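Long-range contacts in mevalonate kinase (Staphylococcus aureus, PDB 2X7I), which probably catalyses the ATP-dependent phosphorylation of mevalonate to 5-phosphomevalonate: residues Val32-Gly37 and Thr93-Ser98; Leu170-Tyr175 and Asp219-His224; Met176-Thr181 and Gly273-Leu278. All coordinates share one frame; numbering follows the deposited sequence.

Contact 1: residues Val32-Gly37 and Thr93-Ser98; sequences VPFNAG and TNLPPS
The type I turn F34-G37, a corner within strand 29-45, packs against L95 in the loop after strand 87-93 whose P96-P97-S98 opens the glycine- and serine-rich motif that in GHMP kinases binds the phosphates of ATP. One methyl of L95, CD2, does most of the touching: it lies 3.6 Å from G37 CA and meets the F34 ring at its edge, near the ring plane, 3.7 Å from CE2. Glycine suits the corner because, with no side chain, it lets this methyl come right up to the backbone. F34 extends its ring with CG anti to the backbone N (chi1 179°), and the chain then folds back so that G37 N sits over the ring centre, 3.8 Å above the plane. N94 turns its amide toward the same corner, ND2 standing 2.7 Å from A36 O. Before it, T93 makes an ST turn, its OG1 accepting from L95 N at 2.9 Å. Around the contact, W302 of strand 300-305 meets the F34 ring edge-to-face and touches N94 and P96, and from the same strand the E304 carboxylate accepts from the backbone N of N35 and of A36.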
loop_
_atom_site.group_PDB
_atom_site.type_symbol
_atom_site.label_atom_id
_atom_site.label_comp_id
_atom_site.label_asym_id
_atom_site.label_seq_id
_atom_site.Cartn_x
_atom_site.Cartn_y
_atom_site.Cartn_z
ATOM N N VAL A 32 -6.369 2.494 4.072
ATOM C CA VAL A 32 -7.389 2.375 3.033
ATOM C C VAL A 32 -6.805 1.622 1.849
ATOM O O VAL A 32 -5.584 1.638 1.658
ATOM C CB VAL A 32 -7.896 3.764 2.523
ATOM C CG1 VAL A 32 -8.526 4.546 3.646
ATOM C CG2 VAL A 32 -6.759 4.555 1.869
ATOM N N PRO A 33 -7.668 0.985 1.037
ATOM C CA PRO A 33 -7.195 0.326 -0.174
ATOM C C PRO A 33 -6.501 1.308 -1.107
ATOM O O PRO A 33 -6.930 2.447 -1.212
ATOM C CB PRO A 33 -8.484 -0.197 -0.827
ATOM C CG PRO A 33 -9.496 -0.205 0.227
ATOM C CD PRO A 33 -9.131 0.875 1.183
ATOM N N PHE A 34 -5.428 0.867 -1.754
ATOM C CA PHE A 34 -4.733 1.680 -2.751
ATOM C C PHE A 34 -5.030 1.076 -4.124
ATOM O O PHE A 34 -4.283 0.248 -4.635
ATOM C CB PHE A 34 -3.233 1.699 -2.432
ATOM C CG PHE A 34 -2.386 2.495 -3.400
ATOM C CD1 PHE A 34 -2.806 3.709 -3.898
ATOM C CD2 PHE A 34 -1.128 2.026 -3.773
ATOM C CE1 PHE A 34 -2.011 4.434 -4.762
ATOM C CE2 PHE A 34 -0.325 2.750 -4.628
ATOM C CZ PHE A 34 -0.770 3.958 -5.127
ATOM N N ASN A 35 -6.142 1.506 -4.703
ATOM C CA ASN A 35 -6.671 0.925 -5.944
ATOM C C ASN A 35 -5.801 1.172 -7.171
ATOM O O ASN A 35 -5.938 0.469 -8.165
ATOM C CB ASN A 35 -8.078 1.453 -6.225
ATOM C CG ASN A 35 -9.061 1.109 -5.126
ATOM O OD1 ASN A 35 -9.253 -0.063 -4.792
ATOM N ND2 ASN A 35 -9.700 2.126 -4.561
ATOM N N ALA A 36 -4.935 2.179 -7.111
ATOM C CA ALA A 36 -4.018 2.466 -8.210
ATOM C C ALA A 36 -2.884 1.427 -8.301
ATOM O O ALA A 36 -2.307 1.219 -9.369
ATOM C CB ALA A 36 -3.444 3.872 -8.065
ATOM N N GLY A 37 -2.574 0.782 -7.182
ATOM C CA GLY A 37 -1.525 -0.242 -7.138
ATOM C C GLY A 37 -2.127 -1.608 -7.390
ATOM O O GLY A 37 -3.117 -1.967 -6.767
ATOM N N THR A 93 3.949 -6.437 -10.988
ATOM C CA THR A 93 3.708 -5.418 -9.971
ATOM C C THR A 93 3.916 -3.977 -10.425
ATOM O O THR A 93 4.873 -3.638 -11.124
ATOM C CB THR A 93 4.530 -5.639 -8.679
ATOM O OG1 THR A 93 4.339 -4.510 -7.817
ATOM C CG2 THR A 93 6.021 -5.804 -8.962
ATOM N N ASN A 94 3.008 -3.146 -9.931
ATOM C CA ASN A 94 2.966 -1.712 -10.136
ATOM C C ASN A 94 3.626 -0.938 -8.977
ATOM O O ASN A 94 3.773 0.290 -9.035
ATOM C CB ASN A 94 1.482 -1.318 -10.175
ATOM C CG ASN A 94 1.260 0.036 -10.754
ATOM O OD1 ASN A 94 2.176 0.630 -11.326
ATOM N ND2 ASN A 94 0.041 0.545 -10.624
ATOM N N LEU A 95 3.999 -1.672 -7.926
ATOM C CA LEU A 95 4.323 -1.108 -6.614
ATOM C C LEU A 95 5.807 -1.176 -6.299
ATOM O O LEU A 95 6.443 -2.190 -6.542
ATOM C CB LEU A 95 3.562 -1.864 -5.529
ATOM C CG LEU A 95 2.043 -1.763 -5.622
ATOM C CD1 LEU A 95 1.386 -2.661 -4.589
ATOM C CD2 LEU A 95 1.607 -0.332 -5.450
ATOM N N PRO A 96 6.372 -0.085 -5.760
ATOM C CA PRO A 96 7.768 -0.098 -5.356
ATOM C C PRO A 96 7.911 -0.806 -4.017
ATOM O O PRO A 96 6.953 -0.860 -3.237
ATOM C CB PRO A 96 8.093 1.389 -5.211
ATOM C CG PRO A 96 6.839 1.986 -4.771
ATOM C CD PRO A 96 5.743 1.215 -5.471
ATOM N N PRO A 97 9.095 -1.360 -3.750
ATOM C CA PRO A 97 9.300 -1.992 -2.470
ATOM C C PRO A 97 9.558 -0.968 -1.345
ATOM O O PRO A 97 10.161 0.095 -1.588
ATOM C CB PRO A 97 10.534 -2.849 -2.718
ATOM C CG PRO A 97 11.306 -2.075 -3.761
ATOM C CD PRO A 97 10.301 -1.386 -4.594
ATOM N N SER A 98 9.071 -1.304 -0.147
ATOM C CA SER A 98 9.451 -0.664 1.114
ATOM C C SER A 98 8.998 0.792 1.260
ATOM O O SER A 98 9.619 1.555 2.001
ATOM C CB SER A 98 10.970 -0.773 1.331
ATOM O OG SER A 98 11.378 -2.131 1.299
#

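Contact 2: residues Leu170-Tyr175 and Asp219-His224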
loop_
_atom_site.group_PDB
_atom_site.type_symbol
_atom_site.label_atom_id
_atom_site.label_comp_id
_atom_site.label_asym_id
_atom_site.label_seq_id
_atom_site.Cartn_x
_atom_site.Cartn_y
_atom_site.Cartn_z
ATOM N N LEU A 170 -14.695 3.486 1.162
ATOM C CA LEU A 170 -14.201 4.861 1.139
ATOM C C LEU A 170 -14.951 5.702 0.108
ATOM O O LEU A 170 -15.077 5.327 -1.062
ATOM C CB LEU A 170 -12.690 4.911 0.865
ATOM C CG LEU A 170 -12.030 6.273 1.161
ATOM C CD1 LEU A 170 -12.211 6.672 2.623
ATOM C CD2 LEU A 170 -10.560 6.274 0.783
ATOM N N SER A 171 -15.468 6.833 0.567
ATOM C CA SER A 171 -16.159 7.764 -0.297
ATOM C C SER A 171 -15.844 9.190 0.128
ATOM O O SER A 171 -16.483 9.744 1.024
ATOM C CB SER A 171 -17.657 7.510 -0.261
ATOM O OG SER A 171 -18.304 8.267 -1.269
ATOM N N LEU A 172 -14.833 9.762 -0.513
ATOM C CA LEU A 172 -14.500 11.169 -0.356
ATOM C C LEU A 172 -14.479 11.780 -1.746
ATOM O O LEU A 172 -13.909 11.201 -2.681
ATOM C CB LEU A 172 -13.144 11.336 0.338
ATOM C CG LEU A 172 -13.091 10.774 1.770
ATOM C CD1 LEU A 172 -11.669 10.661 2.307
ATOM C CD2 LEU A 172 -13.931 11.638 2.691
ATOM N N ASP A 173 -15.127 12.936 -1.878
ATOM C CA ASP A 173 -15.212 13.646 -3.145
ATOM C C ASP A 173 -13.893 14.382 -3.411
ATOM O O ASP A 173 -13.766 15.589 -3.168
ATOM C CB ASP A 173 -16.403 14.616 -3.105
ATOM C CG ASP A 173 -16.610 15.365 -4.410
ATOM O OD1 ASP A 173 -17.370 16.362 -4.388
ATOM O OD2 ASP A 173 -16.034 14.971 -5.449
ATOM N N GLY A 174 -12.911 13.644 -3.916
ATOM C CA GLY A 174 -11.602 14.212 -4.183
ATOM C C GLY A 174 -10.571 13.198 -4.629
ATOM O O GLY A 174 -10.878 12.022 -4.836
ATOM N N TYR A 175 -9.339 13.677 -4.784
ATOM C CA TYR A 175 -8.249 12.883 -5.317
ATOM C C TYR A 175 -7.027 13.035 -4.443
ATOM O O TYR A 175 -6.839 14.058 -3.772
ATOM C CB TYR A 175 -7.919 13.326 -6.744
ATOM C CG TYR A 175 -9.003 12.979 -7.740
ATOM C CD1 TYR A 175 -10.200 13.700 -7.781
ATOM C CD2 TYR A 175 -8.846 11.915 -8.623
ATOM C CE1 TYR A 175 -11.207 13.372 -8.681
ATOM C CE2 TYR A 175 -9.838 11.588 -9.529
ATOM C CZ TYR A 175 -11.016 12.319 -9.557
ATOM O OH TYR A 175 -12.001 11.991 -10.458
ATOM N N ASP A 219 -13.947 9.973 12.027
ATOM C CA ASP A 219 -15.244 10.640 11.867
ATOM C C ASP A 219 -15.339 11.376 10.529
ATOM O O ASP A 219 -16.331 11.253 9.809
ATOM C CB ASP A 219 -15.503 11.609 13.026
ATOM C CG ASP A 219 -15.996 10.901 14.276
ATOM O OD1 ASP A 219 -15.198 10.766 15.235
ATOM O OD2 ASP A 219 -17.179 10.474 14.290
ATOM N N VAL A 220 -14.294 12.130 10.209
ATOM C CA VAL A 220 -14.185 12.828 8.929
ATOM C C VAL A 220 -14.409 11.895 7.730
ATOM O O VAL A 220 -15.064 12.265 6.771
ATOM C CB VAL A 220 -12.803 13.528 8.821
ATOM C CG1 VAL A 220 -12.349 13.669 7.374
ATOM C CG2 VAL A 220 -12.848 14.881 9.536
ATOM N N ILE A 221 -13.866 10.683 7.803
ATOM C CA ILE A 221 -14.028 9.693 6.733
ATOM C C ILE A 221 -15.428 9.088 6.733
ATOM O O ILE A 221 -16.034 8.919 5.678
ATOM C CB ILE A 221 -12.932 8.588 6.843
ATOM C CG1 ILE A 221 -11.641 9.090 6.196
ATOM C CG2 ILE A 221 -13.382 7.286 6.189
ATOM C CD1 ILE A 221 -10.389 8.615 6.872
ATOM N N GLU A 222 -15.942 8.771 7.918
ATOM C CA GLU A 222 -17.309 8.256 8.054
ATOM C C GLU A 222 -18.377 9.226 7.527
ATOM O O GLU A 222 -19.462 8.794 7.116
ATOM C CB GLU A 222 -17.606 7.934 9.518
ATOM C CG GLU A 222 -16.869 6.709 10.049
ATOM C CD GLU A 222 -16.717 6.713 11.563
ATOM O OE1 GLU A 222 -17.595 7.255 12.264
ATOM O OE2 GLU A 222 -15.717 6.170 12.060
ATOM N N HIS A 223 -18.083 10.527 7.554
ATOM C CA HIS A 223 -19.058 11.547 7.149
ATOM C C HIS A 223 -18.666 12.247 5.833
ATOM O O HIS A 223 -19.249 13.275 5.461
ATOM C CB HIS A 223 -19.287 12.546 8.296
ATOM C CG HIS A 223 -19.690 11.893 9.585
ATOM N ND1 HIS A 223 -20.826 11.118 9.706
ATOM C CD2 HIS A 223 -19.103 11.884 10.805
ATOM C CE1 HIS A 223 -20.920 10.662 10.942
ATOM N NE2 HIS A 223 -19.887 11.112 11.630
ATOM N N HIS A 224 -17.683 11.665 5.142
ATOM C CA HIS A 224 -17.348 12.019 3.760
ATOM C C HIS A 224 -16.912 13.475 3.590
ATOM O O HIS A 224 -17.304 14.134 2.632
ATOM C CB HIS A 224 -18.527 11.706 2.825
ATOM C CG HIS A 224 -19.137 10.360 3.057
ATOM N ND1 HIS A 224 -18.446 9.184 2.855
ATOM C CD2 HIS A 224 -20.372 10.002 3.487
ATOM C CE1 HIS A 224 -19.231 8.160 3.142
ATOM N NE2 HIS A 224 -20.403 8.630 3.531
HETATM O O HOH W 1 -15.817 7.221 3.388
HETATM O O HOH W 2 -16.641 14.016 0.233
#
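H224 ND1 has two acceptors for its one N-H: the hydrogen points mainly to S171 O, at 2.7 Å, and is weakly shared with water 1, which also accepts, at 3.3 Å. The stronger bond is bent, with an N-H...O angle of 136°. It reaches a lone pair in the plane of the S171 carbonyl, although that oxygen lies 23° out of the imidazole plane. Water 1 completes a small network by accepting from S171 N at 2.9 Å and donating to I221 O at 2.9 Å, so both backbone polar atoms of S171 are tied to the end of the helix.

The helix end is a Schellman motif. H224 is its C-prime residue, with a positive phi of 61°; H224 N returns to I221 O and K225 N to V220 O. I221 O thus receives both an amide of the motif and water 1. The turn also brings E222 O over one face of the imidazole, toward its rim. Farther along, water 2 accepts from D173 N at 2.8 Å and links it to H224 O, while D173 itself is the centre of an inverse gamma turn.

The apolar part of the contact is made by branched aliphatic side chains, L170, L172 and I221, that pack loop against helix. L172 lays CD2 against the backbone of H224, 3.6 Å from its CA, and sends its other methyl, CD1, to within 4.2 Å of I221 CG1. I221 uses its other branch for L170: CG2 meets L170 CD1 at 3.8 Å, the two side chains crossing obliquely. L172 also packs on L229 of helix 226-243 and on L306 near the C-terminus, whereas I221 reaches I30 of strand 29-45.

Contact 3: residues Met176-Thr181 and Gly273-Leu278; sequences MVVIDT and GGSMLL
L277 fits the hollow between M176 and V178 across two antiparallel strands, its side chain running alongside both. Its CB rests 4.0 Å from M176 SD, and CD2 reaches V178 CG2, also at 4.0 Å. M176 runs out extended through chi1 (176°) and chi2, which lays SD of this flexible chain alongside L277. V178 places CG1 anti to the backbone N, where it meets S275 OG at 3.6 Å; the small serine leaves room for the methyl.

V177, I179, M276 and L278 occupy the other face. I179 and M276 run side by side, their CB atoms 3.9 Å apart, while the end of I179 slants across toward L278. There I179 CD1 lies against L278 CD1, though the fine fit at this methyl is doubtful. Beta-branched V177 is a compact neighbour to L278, CB to CB at 4.2 Å. Long, unbranched M276 reaches M254 of helix 248-259, and V177 fits against A286 and I289 of helix 283-295.

V177 with L278 and I179 with M276 are hydrogen-bonded pairs, and V178 with L277 is the non-hydrogen-bonded pair between them. I179 N donates to M276 O at 2.7 Å, and M276 N returns a bond to I179 O at 2.8 Å. M276 O also takes a CA-H...O contact from V178.

The N-to-C directions of the short strands 176-180 and 276-278 differ by 159°, nearly antiparallel. They are the central pair of a four-stranded antiparallel sheet of order 2-3-1-4, with helices against the V177/I179 face: the ferredoxin-like topology of the GHMP kinase C-terminal domain.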
loop_
_atom_site.group_PDB
_atom_site.type_symbol
_atom_site.label_atom_id
_atom_site.label_comp_id
_atom_site.label_asym_id
_atom_site.label_seq_id
_atom_site.Cartn_x
_atom_site.Cartn_y
_atom_site.Cartn_z
ATOM N N MET A 176 -6.201 11.999 -4.457
ATOM C CA MET A 176 -4.968 11.977 -3.697
ATOM C C MET A 176 -3.860 11.570 -4.649
ATOM O O MET A 176 -3.932 10.503 -5.268
ATOM C CB MET A 176 -5.080 10.990 -2.533
ATOM C CG MET A 176 -3.794 10.816 -1.734
ATOM S SD MET A 176 -4.002 9.809 -0.261
ATOM C CE MET A 176 -4.400 8.197 -0.941
ATOM N N VAL A 177 -2.859 12.438 -4.798
ATOM C CA VAL A 177 -1.642 12.093 -5.538
ATOM C C VAL A 177 -0.665 11.430 -4.577
ATOM O O VAL A 177 -0.348 11.984 -3.532
ATOM C CB VAL A 177 -0.965 13.331 -6.166
ATOM C CG1 VAL A 177 0.322 12.933 -6.879
ATOM C CG2 VAL A 177 -1.913 14.022 -7.124
ATOM N N VAL A 178 -0.205 10.240 -4.939
ATOM C CA VAL A 178 0.748 9.487 -4.147
ATOM C C VAL A 178 2.100 9.600 -4.829
ATOM O O VAL A 178 2.233 9.259 -5.995
ATOM C CB VAL A 178 0.311 8.019 -4.033
ATOM C CG1 VAL A 178 1.350 7.190 -3.291
ATOM C CG2 VAL A 178 -1.052 7.932 -3.349
ATOM N N ILE A 179 3.091 10.111 -4.108
ATOM C CA ILE A 179 4.428 10.318 -4.654
ATOM C C ILE A 179 5.466 9.449 -3.940
ATOM O O ILE A 179 5.510 9.405 -2.721
ATOM C CB ILE A 179 4.854 11.786 -4.523
ATOM C CG1 ILE A 179 3.912 12.693 -5.318
ATOM C CG2 ILE A 179 6.298 11.961 -4.989
ATOM C CD1 ILE A 179 3.923 14.146 -4.870
ATOM N N ASP A 180 6.290 8.763 -4.727
ATOM C CA ASP A 180 7.435 7.989 -4.244
ATOM C C ASP A 180 8.690 8.786 -4.588
ATOM O O ASP A 180 8.892 9.150 -5.738
ATOM C CB ASP A 180 7.432 6.612 -4.935
ATOM C CG ASP A 180 8.706 5.804 -4.699
ATOM O OD1 ASP A 180 8.884 4.774 -5.388
ATOM O OD2 ASP A 180 9.529 6.177 -3.850
ATOM N N THR A 181 9.523 9.074 -3.591
ATOM C CA THR A 181 10.739 9.870 -3.806
ATOM C C THR A 181 11.936 9.039 -4.296
ATOM O O THR A 181 12.974 9.600 -4.623
ATOM C CB THR A 181 11.151 10.649 -2.538
ATOM O OG1 THR A 181 11.617 9.736 -1.538
ATOM C CG2 THR A 181 9.971 11.460 -1.988
ATOM N N GLY A 273 7.917 8.628 5.443
ATOM C CA GLY A 273 7.894 9.183 4.095
ATOM C C GLY A 273 8.014 8.154 2.991
ATOM O O GLY A 273 8.605 8.435 1.935
ATOM N N GLY A 274 7.448 6.966 3.226
ATOM C CA GLY A 274 7.311 5.960 2.184
ATOM C C GLY A 274 6.615 6.547 0.967
ATOM O O GLY A 274 7.054 6.360 -0.172
ATOM N N SER A 275 5.525 7.262 1.215
ATOM C CA SER A 275 4.867 8.053 0.183
ATOM C C SER A 275 4.725 9.493 0.653
ATOM O O SER A 275 4.737 9.774 1.864
ATOM C CB SER A 275 3.482 7.484 -0.136
ATOM O OG SER A 275 3.578 6.156 -0.624
ATOM N N MET A 276 4.613 10.400 -0.313
ATOM C CA MET A 276 4.068 11.730 -0.055
ATOM C C MET A 276 2.656 11.673 -0.591
ATOM O O MET A 276 2.440 11.173 -1.697
ATOM C CB MET A 276 4.866 12.825 -0.765
ATOM C CG MET A 276 4.491 14.236 -0.322
ATOM S SD MET A 276 5.563 15.539 -0.982
ATOM C CE MET A 276 4.691 15.909 -2.478
ATOM N N LEU A 277 1.701 12.145 0.201
ATOM C CA LEU A 277 0.295 12.158 -0.182
ATOM C C LEU A 277 -0.172 13.610 -0.350
ATOM O O LEU A 277 -0.078 14.399 0.593
ATOM C CB LEU A 277 -0.550 11.452 0.886
ATOM C CG LEU A 277 -0.026 10.106 1.411
ATOM C CD1 LEU A 277 -0.848 9.604 2.584
ATOM C CD2 LEU A 277 0.003 9.072 0.308
ATOM N N LEU A 278 -0.659 13.959 -1.542
ATOM C CA LEU A 278 -1.179 15.309 -1.802
ATOM C C LEU A 278 -2.650 15.230 -2.191
ATOM O O LEU A 278 -3.037 14.375 -2.982
ATOM C CB LEU A 278 -0.395 16.008 -2.925
ATOM C CG LEU A 278 1.121 16.142 -2.716
ATOM C CD1 LEU A 278 1.819 16.661 -3.980
ATOM C CD2 LEU A 278 1.414 17.038 -1.535
#

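In the fold
The three contacts form a chain of packing across the kinase. Contact 1 lies near the middle of the molecule, about 11 Å between centres from contact 3 and about 20 Å from contact 2. It touches both: F34 CE1 is 3.9 Å from V178 CG2, and V32 CG1 is 3.9 Å from L170 CD2. Contacts 2 and 3 are continuous in sequence at 175-176, though their centres are about 19 Å apart. R99, which follows S98, bonds both D180 and G274 O, and S98 O accepts from R272, just before G273, bringing the two loops together. S98 N hydrogen-bonds a citrate, probably from the crystallisation liquor, consistent with an anion-binding active-site region.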